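Local coordinates for 3-Hydroxyacyl-CoA dehydrogenase (Ralstonia eutropha H16, PDB 4PZD), which catalyses the NAD-dependent oxidation of (3S)-3-hydroxyacyl-CoA to 3-oxoacyl-CoA, and probably the reverse reduction, at residues 9-14 with 31-36; 117-122 with 138-143. All coordinates share one frame; numbering follows the deposited sequence.

Contact 1. Residues 9-14 with 31-36; sequences VGAGTM and MVDISD. With NAD (nicotinamide-adenine-dinucleotide), chain J.
Ala11 turns its methyl group toward the 31-36 segment, where CB meets the sulfur of Met31 and the carboxylate of Asp33. CB stands 3.3 Å from Met31 SD. Extended through its first two torsions (chi1 -153°), the Met31 chain carries SD to the Ala11 methyl; its CG lies 4.0 Å from Gly10 O.

Val32 contributes backbone and side chain alike. Its carbonyl oxygen accepts a nearly straight bond from Gly10 N (2.9 Å, 172°), carrying the parallel pairing of Val9 with Val32 one residue past strand 5-9. The two valines share a face of the sheet; Val9 packs there on Ile100 and Ile104 of helix 94-107, while Val9 CG1 reaches adenine atom C2A of NAD at 3.5 Å.

Just beyond the strand, Asp33 brings the turn and the cofactor together. Ala11 N reaches Asp33 OD2 at 3.0 Å from well above the carboxylate plane, and the hydroxyls of the adenosine ribose fix the rotation of that group, O2B donating to OD1 (2.6 Å) and O3B to OD2 (2.7 Å). At the start of helix 13-23, Thr13 N and OG1 bind O2A and Met14 N binds O2N. This is the Rossmann beta-alpha-beta unit, with its glycine-rich GxGxxG turn and the acidic residue after the second strand that characterises NAD-binding enzymes.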
# COMPACT_ATOMS: atom_id res chain seq x y z
N VAL A 9 17.46 -14.71 -23.26
CA VAL A 9 17.01 -16.08 -23.30
C VAL A 9 15.61 -16.17 -22.73
O VAL A 9 15.38 -15.85 -21.57
CB VAL A 9 17.97 -17.05 -22.60
CG1 VAL A 9 17.35 -18.44 -22.51
CG2 VAL A 9 19.27 -17.11 -23.38
N GLY A 10 14.69 -16.62 -23.57
CA GLY A 10 13.29 -16.73 -23.23
C GLY A 10 12.58 -15.71 -24.06
O GLY A 10 12.98 -14.54 -24.10
N ALA A 11 11.53 -16.13 -24.75
CA ALA A 11 10.80 -15.20 -25.60
C ALA A 11 9.32 -15.08 -25.22
O ALA A 11 8.50 -14.71 -26.06
CB ALA A 11 10.96 -15.58 -27.06
N GLY A 12 8.99 -15.36 -23.95
CA GLY A 12 7.60 -15.25 -23.46
C GLY A 12 7.24 -13.82 -23.05
O GLY A 12 7.92 -12.86 -23.45
N THR A 13 6.20 -13.68 -22.24
CA THR A 13 5.74 -12.38 -21.79
C THR A 13 6.89 -11.44 -21.45
O THR A 13 6.99 -10.35 -22.03
CB THR A 13 4.89 -12.50 -20.50
OG1 THR A 13 3.92 -13.54 -20.66
CG2 THR A 13 4.20 -11.15 -20.16
N MET A 14 7.76 -11.89 -20.52
CA MET A 14 8.85 -11.07 -19.98
C MET A 14 9.93 -10.83 -21.01
O MET A 14 10.42 -9.72 -21.14
CB MET A 14 9.53 -11.75 -18.77
CG MET A 14 8.76 -11.69 -17.46
SD MET A 14 8.22 -10.06 -16.87
CE MET A 14 6.44 -10.24 -17.00
N MET A 31 17.14 -12.42 -29.39
CA MET A 31 16.20 -13.14 -28.55
C MET A 31 16.21 -14.62 -28.91
O MET A 31 15.93 -14.97 -30.04
CB MET A 31 14.82 -12.59 -28.74
CG MET A 31 13.95 -12.80 -27.53
SD MET A 31 12.20 -12.64 -27.88
CE MET A 31 12.14 -11.50 -29.26
N VAL A 32 16.51 -15.46 -27.93
CA VAL A 32 16.66 -16.90 -28.14
C VAL A 32 15.54 -17.68 -27.42
O VAL A 32 15.27 -17.44 -26.25
CB VAL A 32 18.05 -17.35 -27.66
CG1 VAL A 32 18.26 -18.84 -27.88
CG2 VAL A 32 19.14 -16.57 -28.37
N ASP A 33 14.86 -18.59 -28.12
CA ASP A 33 13.96 -19.57 -27.47
C ASP A 33 14.24 -20.98 -28.02
O ASP A 33 15.29 -21.18 -28.64
CB ASP A 33 12.48 -19.16 -27.63
CG ASP A 33 11.64 -19.50 -26.41
OD1 ASP A 33 11.85 -20.59 -25.83
OD2 ASP A 33 10.78 -18.69 -26.02
N ILE A 34 13.34 -21.94 -27.81
CA ILE A 34 13.63 -23.36 -28.16
C ILE A 34 12.94 -23.86 -29.42
O ILE A 34 13.31 -24.90 -29.94
CB ILE A 34 13.31 -24.33 -27.02
CG1 ILE A 34 11.91 -24.04 -26.44
CG2 ILE A 34 14.42 -24.26 -25.97
CD1 ILE A 34 11.29 -25.18 -25.64
N SER A 35 11.94 -23.15 -29.90
CA SER A 35 11.34 -23.45 -31.20
C SER A 35 11.46 -22.21 -32.07
O SER A 35 12.05 -21.21 -31.66
CB SER A 35 9.86 -23.89 -31.04
OG SER A 35 9.10 -23.00 -30.22
N ASP A 36 10.95 -22.31 -33.30
CA ASP A 36 10.70 -21.13 -34.12
C ASP A 36 9.31 -20.58 -33.76
O ASP A 36 9.09 -19.37 -33.78
CB ASP A 36 10.83 -21.44 -35.62
CG ASP A 36 12.18 -21.00 -36.22
OD1 ASP A 36 13.23 -21.08 -35.55
OD2 ASP A 36 12.19 -20.59 -37.40
PA NAD J . 5.90 -17.23 -20.33
O1A NAD J . 5.07 -18.45 -19.98
O2A NAD J . 5.20 -16.02 -20.91
O5B NAD J . 7.03 -17.72 -21.37
C5B NAD J . 8.21 -18.43 -20.96
C4B NAD J . 9.16 -18.54 -22.14
O4B NAD J . 10.43 -19.07 -21.71
C3B NAD J . 8.60 -19.45 -23.24
O3B NAD J . 8.51 -18.79 -24.52
C2B NAD J . 9.56 -20.64 -23.24
O2B NAD J . 9.71 -21.27 -24.53
C1B NAD J . 10.85 -20.04 -22.69
N9A NAD J . 11.80 -21.12 -22.23
C8A NAD J . 11.55 -22.16 -21.39
N7A NAD J . 12.67 -22.94 -21.27
C5A NAD J . 13.64 -22.41 -22.04
C6A NAD J . 15.07 -22.73 -22.37
N6A NAD J . 15.69 -23.81 -21.82
N1A NAD J . 15.73 -21.90 -23.24
C2A NAD J . 15.12 -20.82 -23.80
N3A NAD J . 13.83 -20.48 -23.53
C4A NAD J . 13.06 -21.22 -22.68
O3 NAD J . 6.76 -16.83 -19.02
PN NAD J . 7.28 -15.35 -18.61
O1N NAD J . 6.10 -14.57 -18.05
O2N NAD J . 8.10 -14.76 -19.74
O5D NAD J . 8.24 -15.71 -17.35
C5D NAD J . 9.65 -15.81 -17.47
C4D NAD J . 10.34 -15.69 -16.11
O4D NAD J . 10.44 -14.33 -15.66
C3D NAD J . 9.62 -16.40 -14.98
O3D NAD J . 9.89 -17.79 -14.96
C2D NAD J . 10.17 -15.67 -13.78
O2D NAD J . 11.49 -16.15 -13.50
C1D NAD J . 10.30 -14.24 -14.23
N1N NAD J . 9.14 -13.43 -13.76
C2N NAD J . 7.88 -13.71 -14.16
C3N NAD J . 6.78 -12.96 -13.75
C7N NAD J . 5.40 -13.34 -14.26
O7N NAD J . 4.48 -13.49 -13.48
N7N NAD J . 5.21 -13.50 -15.57
C4N NAD J . 6.99 -11.89 -12.87
C5N NAD J . 8.28 -11.60 -12.46
C6N NAD J . 9.35 -12.39 -12.91

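Contact 2. Residues 117-122 with 138-143; sequences NTSSIS and GMHFFN. With NAD (nicotinamide-adenine-dinucleotide), chain J.
Asn117 pairs with Met139 in parallel register at the end of strand 113-117, its CA lying 3.1 Å from Met139 O in a CA-H...O contact. A chi1 of -169° swings the Asn117 amide away from its own backbone N, which carries its end to the edge of the Phe141 ring, the two planes 29° apart, beside the nicotinamide ribose. Thr118 N donates to the same Met139 O (3.1 Å), the last rung before the chains part. Thr118 O sits 3.3 Å from His140 CB, oblique to the imidazole. Thr118 OG1 is hydrogen-bonded to Glu92 OE1, an oxygen that NAD also engages, and it accepts from Ile121 N (3.0 Å) in an ST motif.

Ser119 places its CA over one face of the His140 ring and its OG 3.1 Å from C5N of NAD. The same nicotinamide carbon meets the imidazole edge in plane, and beyond the nicotinamide's C4N rim Asn143 ND2 lies near the ring plane, 3.2 Å from the carboxamide oxygen O7N. His140 also touches Glu152, as in the His-Glu pair of this family. The setting is consistent with a catalytic histidine held beside the nicotinamide, where a hydroxyacyl substrate could pass its hydride to C4N.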
# COMPACT_ATOMS: atom_id res chain seq x y z
N ASN A 117 16.32 -12.62 -14.63
CA ASN A 117 15.06 -12.13 -14.13
C ASN A 117 14.46 -13.18 -13.18
O ASN A 117 14.46 -14.38 -13.47
CB ASN A 117 14.12 -11.89 -15.30
CG ASN A 117 12.88 -11.13 -14.92
OD1 ASN A 117 11.78 -11.68 -14.87
ND2 ASN A 117 13.04 -9.86 -14.66
N THR A 118 13.94 -12.72 -12.05
CA THR A 118 13.41 -13.60 -11.03
C THR A 118 12.75 -12.74 -9.94
O THR A 118 13.23 -11.65 -9.62
CB THR A 118 14.51 -14.51 -10.41
OG1 THR A 118 13.93 -15.43 -9.48
CG2 THR A 118 15.59 -13.69 -9.71
N SER A 119 11.64 -13.24 -9.40
CA SER A 119 10.94 -12.60 -8.27
C SER A 119 11.40 -13.16 -6.92
O SER A 119 11.35 -12.43 -5.93
CB SER A 119 9.43 -12.81 -8.40
OG SER A 119 9.06 -12.85 -9.76
N SER A 120 11.89 -14.40 -6.90
CA SER A 120 12.04 -15.16 -5.65
C SER A 120 13.36 -15.88 -5.48
O SER A 120 13.74 -16.18 -4.37
CB SER A 120 10.91 -16.22 -5.55
OG SER A 120 10.85 -17.10 -6.68
N ILE A 121 14.04 -16.21 -6.57
CA ILE A 121 15.20 -17.08 -6.50
C ILE A 121 16.41 -16.29 -6.05
O ILE A 121 16.68 -15.22 -6.59
CB ILE A 121 15.55 -17.73 -7.85
CG1 ILE A 121 14.38 -18.55 -8.42
CG2 ILE A 121 16.79 -18.61 -7.70
CD1 ILE A 121 14.10 -19.85 -7.68
N SER A 122 17.15 -16.85 -5.09
CA SER A 122 18.42 -16.27 -4.60
C SER A 122 19.43 -15.95 -5.70
O SER A 122 20.02 -16.85 -6.31
CB SER A 122 19.09 -17.22 -3.61
OG SER A 122 20.32 -16.69 -3.18
N GLY A 138 21.07 -9.84 -10.57
CA GLY A 138 19.65 -10.06 -10.65
C GLY A 138 18.91 -8.89 -11.26
O GLY A 138 19.18 -7.73 -10.97
N MET A 139 17.96 -9.19 -12.10
CA MET A 139 16.99 -8.20 -12.46
C MET A 139 15.62 -8.74 -12.10
O MET A 139 15.42 -9.95 -11.98
CB MET A 139 17.12 -7.89 -13.94
CG MET A 139 18.53 -7.43 -14.27
SD MET A 139 18.84 -7.09 -16.00
CE MET A 139 18.34 -5.38 -16.15
N HIS A 140 14.69 -7.83 -11.86
CA HIS A 140 13.31 -8.18 -11.72
C HIS A 140 12.56 -7.03 -12.43
O HIS A 140 12.61 -5.88 -12.00
CB HIS A 140 13.00 -8.38 -10.23
CG HIS A 140 11.54 -8.44 -9.88
ND1 HIS A 140 10.64 -9.23 -10.56
CD2 HIS A 140 10.84 -7.83 -8.90
CE1 HIS A 140 9.44 -9.07 -10.03
NE2 HIS A 140 9.54 -8.23 -9.02
N PHE A 141 11.92 -7.36 -13.56
CA PHE A 141 11.16 -6.39 -14.36
C PHE A 141 9.70 -6.50 -13.96
O PHE A 141 9.30 -7.51 -13.34
CB PHE A 141 11.29 -6.65 -15.86
CG PHE A 141 12.63 -6.27 -16.44
CD1 PHE A 141 12.87 -4.97 -16.89
CD2 PHE A 141 13.65 -7.21 -16.58
CE1 PHE A 141 14.08 -4.61 -17.45
CE2 PHE A 141 14.87 -6.86 -17.13
CZ PHE A 141 15.09 -5.56 -17.57
N PHE A 142 8.89 -5.50 -14.31
CA PHE A 142 7.49 -5.51 -13.90
C PHE A 142 6.45 -5.74 -14.99
O PHE A 142 6.61 -5.31 -16.12
CB PHE A 142 7.20 -4.33 -13.00
CG PHE A 142 7.77 -4.51 -11.63
CD1 PHE A 142 7.03 -5.13 -10.64
CD2 PHE A 142 9.07 -4.16 -11.37
CE1 PHE A 142 7.55 -5.32 -9.39
CE2 PHE A 142 9.61 -4.37 -10.12
CZ PHE A 142 8.85 -4.95 -9.13
N ASN A 143 5.36 -6.37 -14.57
CA ASN A 143 4.79 -7.50 -15.30
C ASN A 143 4.18 -7.21 -16.66
O ASN A 143 3.99 -8.16 -17.44
CB ASN A 143 3.80 -8.25 -14.40
CG ASN A 143 4.50 -9.08 -13.31
OD1 ASN A 143 5.41 -8.61 -12.61
ND2 ASN A 143 4.05 -10.33 -13.16
PA NAD J . 5.90 -17.23 -20.33
O1A NAD J . 5.07 -18.45 -19.98
O2A NAD J . 5.20 -16.02 -20.91
O5B NAD J . 7.03 -17.72 -21.37
C5B NAD J . 8.21 -18.43 -20.96
C4B NAD J . 9.16 -18.54 -22.14
O4B NAD J . 10.43 -19.07 -21.71
C3B NAD J . 8.60 -19.45 -23.24
O3B NAD J . 8.51 -18.79 -24.52
C2B NAD J . 9.56 -20.64 -23.24
O2B NAD J . 9.71 -21.27 -24.53
C1B NAD J . 10.85 -20.04 -22.69
N9A NAD J . 11.80 -21.12 -22.23
C8A NAD J . 11.55 -22.16 -21.39
N7A NAD J . 12.67 -22.94 -21.27
C5A NAD J . 13.64 -22.41 -22.04
C6A NAD J . 15.07 -22.73 -22.37
N6A NAD J . 15.69 -23.81 -21.82
N1A NAD J . 15.73 -21.90 -23.24
C2A NAD J . 15.12 -20.82 -23.80
N3A NAD J . 13.83 -20.48 -23.53
C4A NAD J . 13.06 -21.22 -22.68
O3 NAD J . 6.76 -16.83 -19.02
PN NAD J . 7.28 -15.35 -18.61
O1N NAD J . 6.10 -14.57 -18.05
O2N NAD J . 8.10 -14.76 -19.74
O5D NAD J . 8.24 -15.71 -17.35
C5D NAD J . 9.65 -15.81 -17.47
C4D NAD J . 10.34 -15.69 -16.11
O4D NAD J . 10.44 -14.33 -15.66
C3D NAD J . 9.62 -16.40 -14.98
O3D NAD J . 9.89 -17.79 -14.96
C2D NAD J . 10.17 -15.67 -13.78
O2D NAD J . 11.49 -16.15 -13.50
C1D NAD J . 10.30 -14.24 -14.23
N1N NAD J . 9.14 -13.43 -13.76
C2N NAD J . 7.88 -13.71 -14.16
C3N NAD J . 6.78 -12.96 -13.75
C7N NAD J . 5.40 -13.34 -14.26
O7N NAD J . 4.48 -13.49 -13.48
N7N NAD J . 5.21 -13.50 -15.57
C4N NAD J . 6.99 -11.89 -12.87
C5N NAD J . 8.28 -11.60 -12.46
C6N NAD J . 9.35 -12.39 -12.91

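Overall arrangement
The two contacts illustrate how a dinucleotide fold divides its labour along one sheet. Contact 1 closes before contact 2 opens, and both belong to the NAD-binding domain. Across the sheet, strands 28-32 and 5-9 serve contact 1 and strands 113-117 and 136-141 serve contact 2, with strand 85-88 between the two pairs. Their centres are about 17 Å apart, yet NAD spans the distance: its adenosine and diphosphate lie at 9-14 with 31-36, its nicotinamide at 117-122 with 138-143. Direct packing also joins them, Met14 CE lying 3.2 Å from Asn143 O. Cofactor recognition and probable catalysis are thus placed at successive parts of one extended cofactor.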